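PDB 3DKR: esterase D from Lactobacillus rhamnosus, which probably hydrolyses carboxylic esters, as a serine hydrolase of the alpha/beta-hydrolase fold. Local coordinates for residues 55-60 against 78-83; 28-33 against 98-103; 63-68 against 152-157. All coordinates share one frame; numbering follows the deposited sequence. Where two conformers were deposited one is given.

Contact 1 (55-60 against 78-83)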
ATOM      1  N   PRO A  55       1.208   8.397   5.586  1.00 14.75           N
ATOM      2  CA  PRO A  55       0.772   9.575   4.826  1.00 15.33           C
ATOM      3  C   PRO A  55      -0.584   9.384   4.166  1.00 15.52           C
ATOM      4  O   PRO A  55      -1.071   8.262   4.059  1.00 14.97           O
ATOM      5  CB  PRO A  55       1.861   9.738   3.762  1.00 15.55           C
ATOM      6  CG  PRO A  55       2.428   8.374   3.575  1.00 15.65           C
ATOM      7  CD  PRO A  55       2.339   7.702   4.933  1.00 15.77           C
ATOM      8  N   LEU A  56      -1.147  10.487   3.680  1.00 16.26           N
ATOM      9  CA  LEU A  56      -2.384  10.487   2.916  1.00 16.80           C
ATOM     10  C   LEU A  56      -2.069  10.793   1.453  1.00 16.09           C
ATOM     11  O   LEU A  56      -1.433  11.803   1.156  1.00 16.66           O
ATOM     12  CB  LEU A  56      -3.317  11.567   3.454  1.00 16.69           C
ATOM     13  CG  LEU A  56      -4.595  11.840   2.678  1.00 17.17           C
ATOM     14  CD1 LEU A  56      -5.515  10.640   2.637  1.00 16.93           C
ATOM     15  CD2 LEU A  56      -5.307  13.088   3.272  1.00 18.87           C
ATOM     16  N   PHE A  57      -2.539   9.948   0.540  1.00 15.77           N
ATOM     17  CA  PHE A  57      -2.291  10.178  -0.873  1.00 15.60           C
ATOM     18  C   PHE A  57      -3.209  11.264  -1.414  1.00 16.15           C
ATOM     19  O   PHE A  57      -4.381  11.328  -1.046  1.00 16.08           O
ATOM     20  CB  PHE A  57      -2.458   8.891  -1.682  1.00 16.05           C
ATOM     21  CG  PHE A  57      -1.302   7.914  -1.544  1.00 15.03           C
ATOM     22  CD1 PHE A  57       0.018   8.339  -1.612  1.00 16.62           C
ATOM     23  CD2 PHE A  57      -1.546   6.553  -1.381  1.00 17.46           C
ATOM     24  CE1 PHE A  57       1.076   7.427  -1.507  1.00 16.92           C
ATOM     25  CE2 PHE A  57      -0.479   5.642  -1.274  1.00 16.06           C
ATOM     26  CZ  PHE A  57       0.816   6.085  -1.344  1.00 17.10           C
ATOM     27  N   SER A  58      -2.672  12.106  -2.293  1.00 16.72           N
ATOM     28  CA  SER A  58      -3.473  13.178  -2.894  1.00 17.13           C
ATOM     29  C   SER A  58      -4.772  12.630  -3.456  1.00 17.39           C
ATOM     30  O   SER A  58      -4.810  11.561  -4.083  1.00 16.78           O
ATOM     31  CB  SER A  58      -2.707  13.908  -3.990  1.00 18.13           C
ATOM     32  OG  SER A  58      -1.808  14.844  -3.426  1.00 19.64           O
ATOM     33  N   GLY A  59      -5.839  13.399  -3.248  1.00 17.54           N
ATOM     34  CA  GLY A  59      -7.143  13.081  -3.816  1.00 17.65           C
ATOM     35  C   GLY A  59      -7.955  12.154  -2.945  1.00 17.95           C
ATOM     36  O   GLY A  59      -9.156  12.026  -3.135  1.00 19.06           O
ATOM     37  N   HIS A  60      -7.297  11.460  -2.015  1.00 17.25           N
ATOM     38  CA  HIS A  60      -7.976  10.536  -1.116  1.00 17.75           C
ATOM     39  C   HIS A  60      -8.417  11.238   0.163  1.00 18.59           C
ATOM     40  O   HIS A  60      -7.969  12.344   0.477  1.00 19.53           O
ATOM     41  CB  HIS A  60      -7.044   9.356  -0.765  1.00 17.42           C
ATOM     42  CG  HIS A  60      -6.805   8.410  -1.906  1.00 16.82           C
ATOM     43  ND1 HIS A  60      -6.051   8.747  -3.012  1.00 16.78           N
ATOM     44  CD2 HIS A  60      -7.213   7.135  -2.101  1.00 16.47           C
ATOM     45  CE1 HIS A  60      -6.019   7.715  -3.847  1.00 16.03           C
ATOM     46  NE2 HIS A  60      -6.712   6.722  -3.317  1.00 15.12           N
ATOM     47  N   TRP A  78       3.748   8.842  -6.041  1.00 15.82           N
ATOM     48  CA  TRP A  78       5.155   8.437  -5.939  1.00 16.16           C
ATOM     49  C   TRP A  78       5.983   9.512  -5.227  1.00 16.28           C
ATOM     50  O   TRP A  78       6.772   9.207  -4.328  1.00 16.25           O
ATOM     51  CB  TRP A  78       5.722   8.108  -7.323  1.00 16.83           C
ATOM     52  CG  TRP A  78       7.211   7.877  -7.382  1.00 16.67           C
ATOM     53  CD1 TRP A  78       8.078   8.450  -8.253  1.00 17.69           C
ATOM     54  CD2 TRP A  78       7.998   6.999  -6.553  1.00 16.82           C
ATOM     55  NE1 TRP A  78       9.356   7.995  -8.036  1.00 18.63           N
ATOM     56  CE2 TRP A  78       9.339   7.108  -6.992  1.00 16.55           C
ATOM     57  CE3 TRP A  78       7.706   6.142  -5.491  1.00 17.38           C
ATOM     58  CZ2 TRP A  78      10.384   6.388  -6.406  1.00 18.26           C
ATOM     59  CZ3 TRP A  78       8.763   5.416  -4.897  1.00 16.95           C
ATOM     60  CH2 TRP A  78      10.076   5.556  -5.359  1.00 17.79           C
ATOM     61  N   ALA A  79       5.809  10.774  -5.599  1.00 16.44           N
ATOM     62  CA  ALA A  79       6.506  11.853  -4.879  1.00 16.25           C
ATOM     63  C   ALA A  79       6.149  11.840  -3.377  1.00 16.74           C
ATOM     64  O   ALA A  79       7.001  12.066  -2.514  1.00 17.54           O
ATOM     65  CB  ALA A  79       6.146  13.215  -5.476  1.00 16.74           C
ATOM     66  N   GLU A  80       4.886  11.584  -3.071  1.00 16.48           N
ATOM     67  CA  GLU A  80       4.432  11.572  -1.675  1.00 15.96           C
ATOM     68  C   GLU A  80       5.059  10.402  -0.909  1.00 15.94           C
ATOM     69  O   GLU A  80       5.463  10.546   0.247  1.00 15.76           O
ATOM     70  CB  GLU A  80       2.901  11.549  -1.605  1.00 16.16           C
ATOM     71  CG  GLU A  80       2.319  12.889  -2.074  1.00 16.71           C
ATOM     72  CD  GLU A  80       0.800  12.935  -2.278  1.00 17.09           C
ATOM     73  OE1 GLU A  80       0.146  11.893  -2.485  1.00 16.41           O
ATOM     74  OE2 GLU A  80       0.244  14.065  -2.211  1.00 20.19           O
ATOM     75  N   SER A  81       5.153   9.256  -1.565  1.00 15.84           N
ATOM     76  CA  SER A  81       5.757   8.065  -0.945  1.00 16.08           C
ATOM     77  C   SER A  81       7.236   8.293  -0.696  1.00 15.62           C
ATOM     78  O   SER A  81       7.765   7.940   0.368  1.00 16.61           O
ATOM     79  CB  SER A  81       5.593   6.846  -1.854  1.00 16.11           C
ATOM     80  OG  SER A  81       4.232   6.547  -2.131  1.00 16.35           O
ATOM     81  N   SER A  82       7.909   8.876  -1.674  1.00 15.83           N
ATOM     82  CA  SER A  82       9.339   9.180  -1.572  0.50 15.69           C
ATOM     83  C   SER A  82       9.612  10.165  -0.430  1.00 16.09           C
ATOM     84  O   SER A  82      10.593  10.037   0.332  1.00 16.82           O
ATOM     85  CB  SER A  82       9.834   9.764  -2.899  0.50 16.21           C
ATOM     86  OG  SER A  82       9.661   8.848  -3.974  0.50 15.63           O
ATOM     87  N   ALA A  83       8.770  11.190  -0.336  1.00 15.96           N
ATOM     88  CA  ALA A  83       8.884  12.166   0.749  1.00 16.11           C
ATOM     89  C   ALA A  83       8.681  11.514   2.115  1.00 16.13           C
ATOM     90  O   ALA A  83       9.344  11.864   3.109  1.00 16.77           O
ATOM     91  CB  ALA A  83       7.868  13.310   0.551  1.00 17.34           C
TER
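E80 reaches out from helix 74-89 to the loop that follows strand 51-54, where it first passes the carbonyl O of L56; the leucine's own side chain points away from the helix. At F57 the carboxylate comes up to the edge of an aromatic ring. The ring and the E80 carboxylate lie only 16° from coplanar, and E80 OE1 sits in the ring plane beside CD1 of F57, 3.7 Å away, on the slightly positive rim that suits an anionic neighbour. Further round the same rim, CE1 of F57 is 3.3 Å from S81 OG, a hydroxyl whose hydrogen-bond partner is the carbonyl of W77, one turn back in the helix.

S58 supplies the main grip. Its backbone N gives a fairly straight bond of 2.8 Å to E80 OE1 on the syn side, and its OG donates to E80 OE2 at 2.5 Å, somewhat above the carboxylate plane. Having OG beside its own N (chi1 -80°) turns both donors to the same carboxylate, a two-pronged hold for which the short, hydroxylated serine is well fitted. F57 to H60 form a type II beta turn. G59, with a phi of 87°, takes the place in it where a CB would press on the preceding carbonyl O. H60 N closes the turn on F57 O at 3.1 Å, and H60 ND1 adds a bond to S58 O, 3.3 Å long.

The loop thus lies against the side of helix 74-89. F57 and S81 both rest on L28 of strand 23-28, W77 packs on the rings of F57 and H60, and S81 also touches F106 of helix 101-113.

Contact 2 (28-33 against 98-103). With ACT (acetate ion), chain B.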
ATOM      1  N   LEU A  28       1.957   2.597   3.405  1.00 14.38           N
ATOM      2  CA  LEU A  28       1.374   3.262   2.230  1.00 14.06           C
ATOM      3  C   LEU A  28       0.033   2.616   1.863  1.00 13.86           C
ATOM      4  O   LEU A  28      -0.051   1.412   1.625  1.00 13.67           O
ATOM      5  CB  LEU A  28       2.348   3.216   1.054  1.00 14.30           C
ATOM      6  CG  LEU A  28       3.702   3.853   1.362  1.00 13.84           C
ATOM      7  CD1 LEU A  28       4.659   3.698   0.181  1.00 15.18           C
ATOM      8  CD2 LEU A  28       3.561   5.354   1.719  1.00 15.41           C
ATOM      9  N   HIS A  29      -1.022   3.428   1.843  1.00 13.87           N
ATOM     10  CA  HIS A  29      -2.382   2.893   1.842  1.00 13.81           C
ATOM     11  C   HIS A  29      -2.911   2.427   0.473  1.00 14.40           C
ATOM     12  O   HIS A  29      -2.177   2.414  -0.517  1.00 13.57           O
ATOM     13  CB  HIS A  29      -3.343   3.862   2.563  1.00 14.59           C
ATOM     14  CG  HIS A  29      -3.607   5.165   1.865  1.00 15.03           C
ATOM     15  ND1 HIS A  29      -4.440   5.273   0.762  1.00 15.75           N
ATOM     16  CD2 HIS A  29      -3.251   6.431   2.193  1.00 15.05           C
ATOM     17  CE1 HIS A  29      -4.547   6.548   0.425  1.00 16.92           C
ATOM     18  NE2 HIS A  29      -3.834   7.272   1.274  1.00 16.04           N
ATOM     19  N   ALA A  30      -4.187   2.036   0.460  1.00 14.92           N
ATOM     20  CA  ALA A  30      -4.844   1.480  -0.732  1.00 15.24           C
ATOM     21  C   ALA A  30      -5.467   2.534  -1.633  1.00 15.67           C
ATOM     22  O   ALA A  30      -5.788   3.637  -1.197  1.00 15.96           O
ATOM     23  CB  ALA A  30      -5.921   0.507  -0.300  1.00 15.85           C
ATOM     24  N   TYR A  31      -5.667   2.157  -2.894  1.00 15.54           N
ATOM     25  CA  TYR A  31      -6.435   2.978  -3.829  1.00 15.93           C
ATOM     26  C   TYR A  31      -7.888   3.035  -3.327  1.00 16.31           C
ATOM     27  O   TYR A  31      -8.478   2.007  -3.010  1.00 16.99           O
ATOM     28  CB  TYR A  31      -6.385   2.339  -5.198  1.00 15.66           C
ATOM     29  CG  TYR A  31      -7.022   3.114  -6.322  1.00 16.35           C
ATOM     30  CD1 TYR A  31      -6.654   4.420  -6.593  1.00 16.62           C
ATOM     31  CD2 TYR A  31      -7.930   2.494  -7.170  1.00 17.02           C
ATOM     32  CE1 TYR A  31      -7.220   5.119  -7.653  1.00 15.81           C
ATOM     33  CE2 TYR A  31      -8.494   3.175  -8.235  1.00 17.27           C
ATOM     34  CZ  TYR A  31      -8.132   4.479  -8.481  1.00 16.58           C
ATOM     35  OH  TYR A  31      -8.687   5.157  -9.558  1.00 18.17           O
ATOM     36  N   THR A  32      -8.420   4.257  -3.279  1.00 16.96           N
ATOM     37  CA  THR A  32      -9.686   4.620  -2.618  1.00 17.17           C
ATOM     38  C   THR A  32      -9.628   4.520  -1.092  1.00 17.12           C
ATOM     39  O   THR A  32     -10.605   4.848  -0.402  1.00 17.99           O
ATOM     40  CB  THR A  32     -10.924   3.832  -3.128  1.00 17.78           C
ATOM     41  OG1 THR A  32     -10.966   2.502  -2.574  1.00 18.22           O
ATOM     42  CG2 THR A  32     -10.963   3.794  -4.643  1.00 19.48           C
ATOM     43  N   GLY A  33      -8.488   4.093  -0.552  1.00 16.14           N
ATOM     44  CA  GLY A  33      -8.326   3.990   0.892  1.00 16.79           C
ATOM     45  C   GLY A  33      -7.862   5.282   1.514  1.00 16.23           C
ATOM     46  O   GLY A  33      -8.095   6.385   0.988  1.00 16.20           O
ATOM     47  N   PHE A  98       6.193  -0.477   3.676  1.00 13.92           N
ATOM     48  CA  PHE A  98       5.205  -1.463   3.218  1.00 13.94           C
ATOM     49  C   PHE A  98       3.984  -0.747   2.675  1.00 13.66           C
ATOM     50  O   PHE A  98       3.704   0.375   3.064  1.00 14.24           O
ATOM     51  CB  PHE A  98       4.717  -2.356   4.367  1.00 14.20           C
ATOM     52  CG  PHE A  98       5.812  -3.039   5.138  1.00 14.57           C
ATOM     53  CD1 PHE A  98       6.357  -4.237   4.683  1.00 14.92           C
ATOM     54  CD2 PHE A  98       6.237  -2.531   6.357  1.00 14.33           C
ATOM     55  CE1 PHE A  98       7.344  -4.883   5.403  1.00 15.52           C
ATOM     56  CE2 PHE A  98       7.243  -3.158   7.067  1.00 15.37           C
ATOM     57  CZ  PHE A  98       7.773  -4.345   6.598  1.00 15.08           C
ATOM     58  N   GLY A  99       3.227  -1.438   1.834  1.00 14.22           N
ATOM     59  CA  GLY A  99       1.963  -0.896   1.350  1.00 14.01           C
ATOM     60  C   GLY A  99       0.981  -1.948   0.914  1.00 14.31           C
ATOM     61  O   GLY A  99       1.324  -3.128   0.810  1.00 15.06           O
ATOM     62  N   LEU A 100      -0.262  -1.509   0.688  1.00 13.75           N
ATOM     63  CA  LEU A 100      -1.315  -2.364   0.115  1.00 14.23           C
ATOM     64  C   LEU A 100      -1.113  -2.441  -1.409  1.00 14.46           C
ATOM     65  O   LEU A 100       0.037  -2.363  -1.855  1.00 14.01           O
ATOM     66  CB  LEU A 100      -2.710  -1.881   0.542  1.00 14.59           C
ATOM     67  CG  LEU A 100      -3.044  -2.375   1.957  1.00 15.18           C
ATOM     68  CD1 LEU A 100      -4.075  -1.469   2.654  1.00 15.90           C
ATOM     69  CD2 LEU A 100      -3.529  -3.821   1.917  1.00 17.05           C
ATOM     70  N   SER A 101      -2.139  -2.685  -2.229  1.00 14.50           N
ATOM     71  CA  SER A 101      -1.829  -2.879  -3.667  1.00 14.75           C
ATOM     72  C   SER A 101      -1.203  -1.615  -4.271  1.00 14.83           C
ATOM     73  O   SER A 101      -0.115  -1.666  -4.856  1.00 15.32           O
ATOM     74  CB  SER A 101      -3.033  -3.346  -4.492  1.00 14.97           C
ATOM     75  OG  SER A 101      -3.457  -4.654  -4.147  1.00 15.71           O
ATOM     76  N   LEU A 102      -1.870  -0.485  -4.103  1.00 14.29           N
ATOM     77  CA  LEU A 102      -1.364   0.778  -4.629  1.00 14.14           C
ATOM     78  C   LEU A 102      -0.092   1.196  -3.892  1.00 14.34           C
ATOM     79  O   LEU A 102       0.962   1.379  -4.506  1.00 14.42           O
ATOM     80  CB  LEU A 102      -2.435   1.870  -4.529  1.00 14.99           C
ATOM     81  CG  LEU A 102      -1.973   3.244  -5.000  1.00 14.57           C
ATOM     82  CD1 LEU A 102      -1.721   3.293  -6.517  1.00 16.12           C
ATOM     83  CD2 LEU A 102      -3.001   4.292  -4.576  1.00 16.70           C
ATOM     84  N   GLY A 103      -0.185   1.335  -2.570  1.00 13.82           N
ATOM     85  CA  GLY A 103       0.971   1.718  -1.759  1.00 13.97           C
ATOM     86  C   GLY A 103       2.149   0.789  -1.995  1.00 13.65           C
ATOM     87  O   GLY A 103       3.304   1.222  -1.949  1.00 15.03           O
TER
HETATM   88  C   ACT B 245      -5.392  -1.350  -2.935  1.00 16.17           C
HETATM   89  O   ACT B 245      -4.643  -0.405  -3.326  1.00 15.32           O
HETATM   90  OXT ACT B 245      -4.946  -2.175  -2.087  1.00 16.25           O
HETATM   91  CH3 ACT B 245      -6.796  -1.501  -3.450  1.00 16.79           C
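Y31 and L102 meet obliquely, the CB of Y31 standing 4.0 Å from CD2 of L102. L102 has its CG anti to the backbone N (chi1 177°), which lays the isobutyl branch alongside the Y31 backbone, while the Y31 ring extends to helix 155-178, where its OH bonds Q165. Next to this pair, the CB of A30 faces CD1 of L100 at 4.0 Å; a methyl there is small enough to let an acetate lie over it. At the other end the CB of L28 presses on the CA of G103, tighter than ordinary van der Waals contact at 3.5 Å. Any side chain on G103 would collide with L28 O, so this glycine lets the start of helix 101-113 lie against L28; one on G99 would run into G103, so G99 lets the chain turn sharply back over itself.

Parallel pairing of L28 with G99 fixes the two backbones: L28 N bonds F98 O, and L100 N runs to L28 O. A weak bond from G103 N to H29 O follows.

This is the nucleophile elbow of an alpha/beta hydrolase, a sharp strand-to-helix turn of sequence Gly-Leu-Ser-Leu-Gly carrying the predicted nucleophile S101. One acetate oxygen, O, takes bonds from Y31 N (2.8 Å) and L102 N (2.9 Å), the two amides expected of an oxyanion hole. The other, OXT, accepts from S101 N at 2.9 Å, and the acetate also bonds H226. An anion, probably from the crystallisation liquor, thus sits where backbone N-H groups would be expected to steady the oxyanion of the tetrahedral intermediate in ester hydrolysis.

Contact 3 (63-68 against 152-157)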
ATOM      1  N   VAL A  63     -14.591  14.067   0.931  1.00 25.81           N
ATOM      2  CA  VAL A  63     -16.005  13.763   0.770  1.00 26.99           C
ATOM      3  C   VAL A  63     -16.378  13.517  -0.709  1.00 26.81           C
ATOM      4  O   VAL A  63     -17.457  12.998  -1.005  1.00 28.19           O
ATOM      5  CB  VAL A  63     -16.861  14.916   1.375  1.00 27.32           C
ATOM      6  CG1 VAL A  63     -16.813  16.163   0.499  1.00 28.49           C
ATOM      7  CG2 VAL A  63     -18.285  14.464   1.602  1.00 28.52           C
ATOM      8  N   GLU A  64     -15.471  13.859  -1.623  1.00 25.55           N
ATOM      9  CA  GLU A  64     -15.751  13.829  -3.052  1.00 24.62           C
ATOM     10  C   GLU A  64     -14.909  12.724  -3.735  1.00 23.89           C
ATOM     11  O   GLU A  64     -13.725  12.947  -4.015  1.00 22.40           O
ATOM     12  CB  GLU A  64     -15.425  15.200  -3.654  1.00 24.89           C
ATOM     13  CG  GLU A  64     -15.586  15.296  -5.156  1.00 25.14           C
ATOM     14  CD  GLU A  64     -16.914  14.759  -5.613  1.00 25.78           C
ATOM     15  OE1 GLU A  64     -17.931  15.467  -5.434  1.00 26.55           O
ATOM     16  OE2 GLU A  64     -16.953  13.629  -6.137  1.00 24.54           O
ATOM     17  N   PRO A  65     -15.515  11.554  -4.019  1.00 23.87           N
ATOM     18  CA  PRO A  65     -14.756  10.475  -4.675  1.00 23.65           C
ATOM     19  C   PRO A  65     -14.053  10.858  -5.980  1.00 22.98           C
ATOM     20  O   PRO A  65     -13.018  10.283  -6.302  1.00 22.67           O
ATOM     21  CB  PRO A  65     -15.815   9.404  -4.936  1.00 24.16           C
ATOM     22  CG  PRO A  65     -16.852   9.649  -3.879  1.00 25.03           C
ATOM     23  CD  PRO A  65     -16.898  11.131  -3.730  1.00 24.37           C
ATOM     24  N   LEU A  66     -14.593  11.825  -6.717  1.00 21.93           N
ATOM     25  CA  LEU A  66     -13.943  12.302  -7.938  1.00 21.33           C
ATOM     26  C   LEU A  66     -12.577  12.928  -7.681  1.00 20.75           C
ATOM     27  O   LEU A  66     -11.748  12.971  -8.592  1.00 21.01           O
ATOM     28  CB  LEU A  66     -14.849  13.288  -8.685  1.00 22.23           C
ATOM     29  CG  LEU A  66     -16.084  12.634  -9.286  1.00 23.78           C
ATOM     30  CD1 LEU A  66     -17.054  13.692  -9.823  1.00 25.94           C
ATOM     31  CD2 LEU A  66     -15.713  11.633 -10.382  1.00 26.22           C
ATOM     32  N   ASP A  67     -12.338  13.416  -6.460  1.00 19.78           N
ATOM     33  CA  ASP A  67     -11.028  13.980  -6.108  1.00 20.03           C
ATOM     34  C   ASP A  67      -9.896  12.977  -6.314  1.00 18.93           C
ATOM     35  O   ASP A  67      -8.771  13.373  -6.664  1.00 19.06           O
ATOM     36  CB  ASP A  67     -10.996  14.445  -4.663  1.00 19.97           C
ATOM     37  CG  ASP A  67     -11.800  15.720  -4.432  1.00 21.58           C
ATOM     38  OD1 ASP A  67     -12.206  16.396  -5.416  1.00 21.57           O
ATOM     39  OD2 ASP A  67     -11.999  16.046  -3.245  1.00 22.82           O
ATOM     40  N   ILE A  68     -10.188  11.700  -6.103  1.00 18.40           N
ATOM     41  CA  ILE A  68      -9.179  10.640  -6.321  1.00 18.18           C
ATOM     42  C   ILE A  68      -8.749  10.666  -7.767  1.00 18.00           C
ATOM     43  O   ILE A  68      -7.555  10.560  -8.097  1.00 17.71           O
ATOM     44  CB  ILE A  68      -9.735   9.234  -5.972  1.00 18.28           C
ATOM     45  CG1 ILE A  68     -10.022   9.133  -4.465  1.00 17.75           C
ATOM     46  CG2 ILE A  68      -8.763   8.144  -6.428  1.00 18.98           C
ATOM     47  CD1 ILE A  68     -10.922   7.991  -4.059  1.00 18.65           C
ATOM     48  N   SER A 152     -25.361  13.384  -4.731  1.00 33.73           N
ATOM     49  CA  SER A 152     -25.936  12.678  -5.864  1.00 33.82           C
ATOM     50  C   SER A 152     -24.945  11.683  -6.455  1.00 33.53           C
ATOM     51  O   SER A 152     -23.728  11.788  -6.248  1.00 33.38           O
ATOM     52  CB  SER A 152     -26.363  13.670  -6.941  1.00 33.96           C
ATOM     53  OG  SER A 152     -25.254  14.445  -7.354  1.00 35.46           O
ATOM     54  N   ASP A 153     -25.492  10.728  -7.201  1.00 32.91           N
ATOM     55  CA  ASP A 153     -24.723   9.666  -7.851  1.00 32.80           C
ATOM     56  C   ASP A 153     -23.771  10.224  -8.922  1.00 32.40           C
ATOM     57  O   ASP A 153     -24.134  11.127  -9.687  1.00 32.35           O
ATOM     58  CB  ASP A 153     -25.721   8.663  -8.447  1.00 32.76           C
ATOM     59  CG  ASP A 153     -25.055   7.495  -9.130  1.00 33.14           C
ATOM     60  OD1 ASP A 153     -24.428   7.703 -10.197  1.00 32.33           O
ATOM     61  OD2 ASP A 153     -25.209   6.360  -8.619  1.00 32.85           O
ATOM     62  N   GLU A 154     -22.554   9.681  -8.973  1.00 31.91           N
ATOM     63  CA  GLU A 154     -21.508  10.189  -9.864  1.00 31.53           C
ATOM     64  C   GLU A 154     -20.991   9.146 -10.844  1.00 31.35           C
ATOM     65  O   GLU A 154     -19.953   9.354 -11.483  1.00 30.89           O
ATOM     66  CB  GLU A 154     -20.325  10.685  -9.038  1.00 31.68           C
ATOM     67  CG  GLU A 154     -20.673  11.743  -8.035  1.00 32.20           C
ATOM     68  CD  GLU A 154     -19.458  12.164  -7.264  1.00 31.70           C
ATOM     69  OE1 GLU A 154     -18.884  11.309  -6.567  1.00 32.71           O
ATOM     70  OE2 GLU A 154     -19.071  13.334  -7.375  1.00 31.39           O
ATOM     71  N   SER A 155     -21.718   8.042 -10.987  1.00 30.57           N
ATOM     72  CA  SER A 155     -21.257   6.935 -11.815  1.00 30.24           C
ATOM     73  C   SER A 155     -20.822   7.381 -13.217  1.00 30.06           C
ATOM     74  O   SER A 155     -19.844   6.866 -13.751  1.00 30.06           O
ATOM     75  CB  SER A 155     -22.327   5.841 -11.890  1.00 30.25           C
ATOM     76  OG  SER A 155     -23.567   6.366 -12.320  1.00 29.29           O
ATOM     77  N   THR A 156     -21.518   8.348 -13.810  1.00 29.83           N
ATOM     78  CA  THR A 156     -21.208   8.766 -15.176  1.00 29.30           C
ATOM     79  C   THR A 156     -19.841   9.447 -15.281  1.00 29.36           C
ATOM     80  O   THR A 156     -19.052   9.134 -16.172  1.00 28.69           O
ATOM     81  CB  THR A 156     -22.314   9.683 -15.754  1.00 29.90           C
ATOM     82  OG1 THR A 156     -23.586   9.039 -15.606  1.00 29.78           O
ATOM     83  CG2 THR A 156     -22.068   9.977 -17.229  1.00 29.02           C
ATOM     84  N   GLN A 157     -19.556  10.371 -14.373  1.00 28.93           N
ATOM     85  CA  GLN A 157     -18.242  11.014 -14.339  1.00 29.37           C
ATOM     86  C   GLN A 157     -17.160   9.997 -13.954  1.00 28.25           C
ATOM     87  O   GLN A 157     -16.053  10.025 -14.496  1.00 28.63           O
ATOM     88  CB  GLN A 157     -18.236  12.219 -13.380  1.00 30.07           C
ATOM     89  CG  GLN A 157     -18.820  13.506 -13.983  1.00 33.36           C
ATOM     90  CD  GLN A 157     -17.787  14.339 -14.762  1.00 36.71           C
ATOM     91  OE1 GLN A 157     -17.695  14.256 -15.991  1.00 40.33           O
ATOM     92  NE2 GLN A 157     -17.006  15.137 -14.042  1.00 39.39           N
TER
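L66 and Q157 bring the two backbones closest, their CA atoms 7.8 Å apart, so that the starts of helices 66-71 and 155-178 are bridged mainly by side chains. The bridge is chiefly E154, which points at the other segment with its chain extended beyond CG. Its OE2 comes to 2.5 Å from OE2 of E64, the two carboxylates crossing obliquely with planes 48° apart. Two acid groups this close would probably not both be fully charged. E64 bends at chi2 (49°), which swings its carboxylate back over the following turn, and OE2 of E64 accepts from L66 N at 3.0 Å through its anti lone pair, capping the coming helix.

Helices 134-149 and 155-178 lie between strands 119-122 and 187-192, where alpha/beta hydrolases commonly carry the cap inserted into the core fold. Contact 3 joins a loop and short helix after strand 51-54 to the outer end of this probable cap, at the surface. N146 of helix 134-149 gives E154 OE1 a hydrogen bond, so E154 ties into helices 134-149 and 155-178 and the loop. Replacing E64 with an alanine would probably leave L66 N without its capping acceptor and E154 OE2 without its close neighbour.

P65, whose lack of an N-H suits a turn leading into a helix, sets its CD 3.5 Å from E154 OE1. L66 approaches E154 from the opposite direction, and its branches divide: CD1 lies against E154 OE2, while CD2 of L66 touches the CB of Q157 at 4.0 Å. E154 holds the N-cap position of helix 155-178, and just before it D153 forms an Asx turn: D153 OD1 accepts from S155 N at 2.8 Å and also from S155 OG.

Contacts 1 and 2 are close neighbours, their centres about 10 Å apart. F57 N probably hydrogen-bonds H29 NE2 at 3.1 Å, and H60 NE2 meets T32 N at 3.0 Å, tying the turn of 55-60 to the loop that supplies Y31 N to the acetate. Contact 1 is thus a second layer behind the active site, with the F57 side chain about 10 Å from that of S101. Contact 3 lies farther out, its centre about 20 Å from those of the other two, yet I68 links it to both: CG1 of I68 is 3.3 Å from G59 O and its CG2 3.6 Å from Y31 CE1. Helix 66-71 therefore connects the surface contact with the catalytic core.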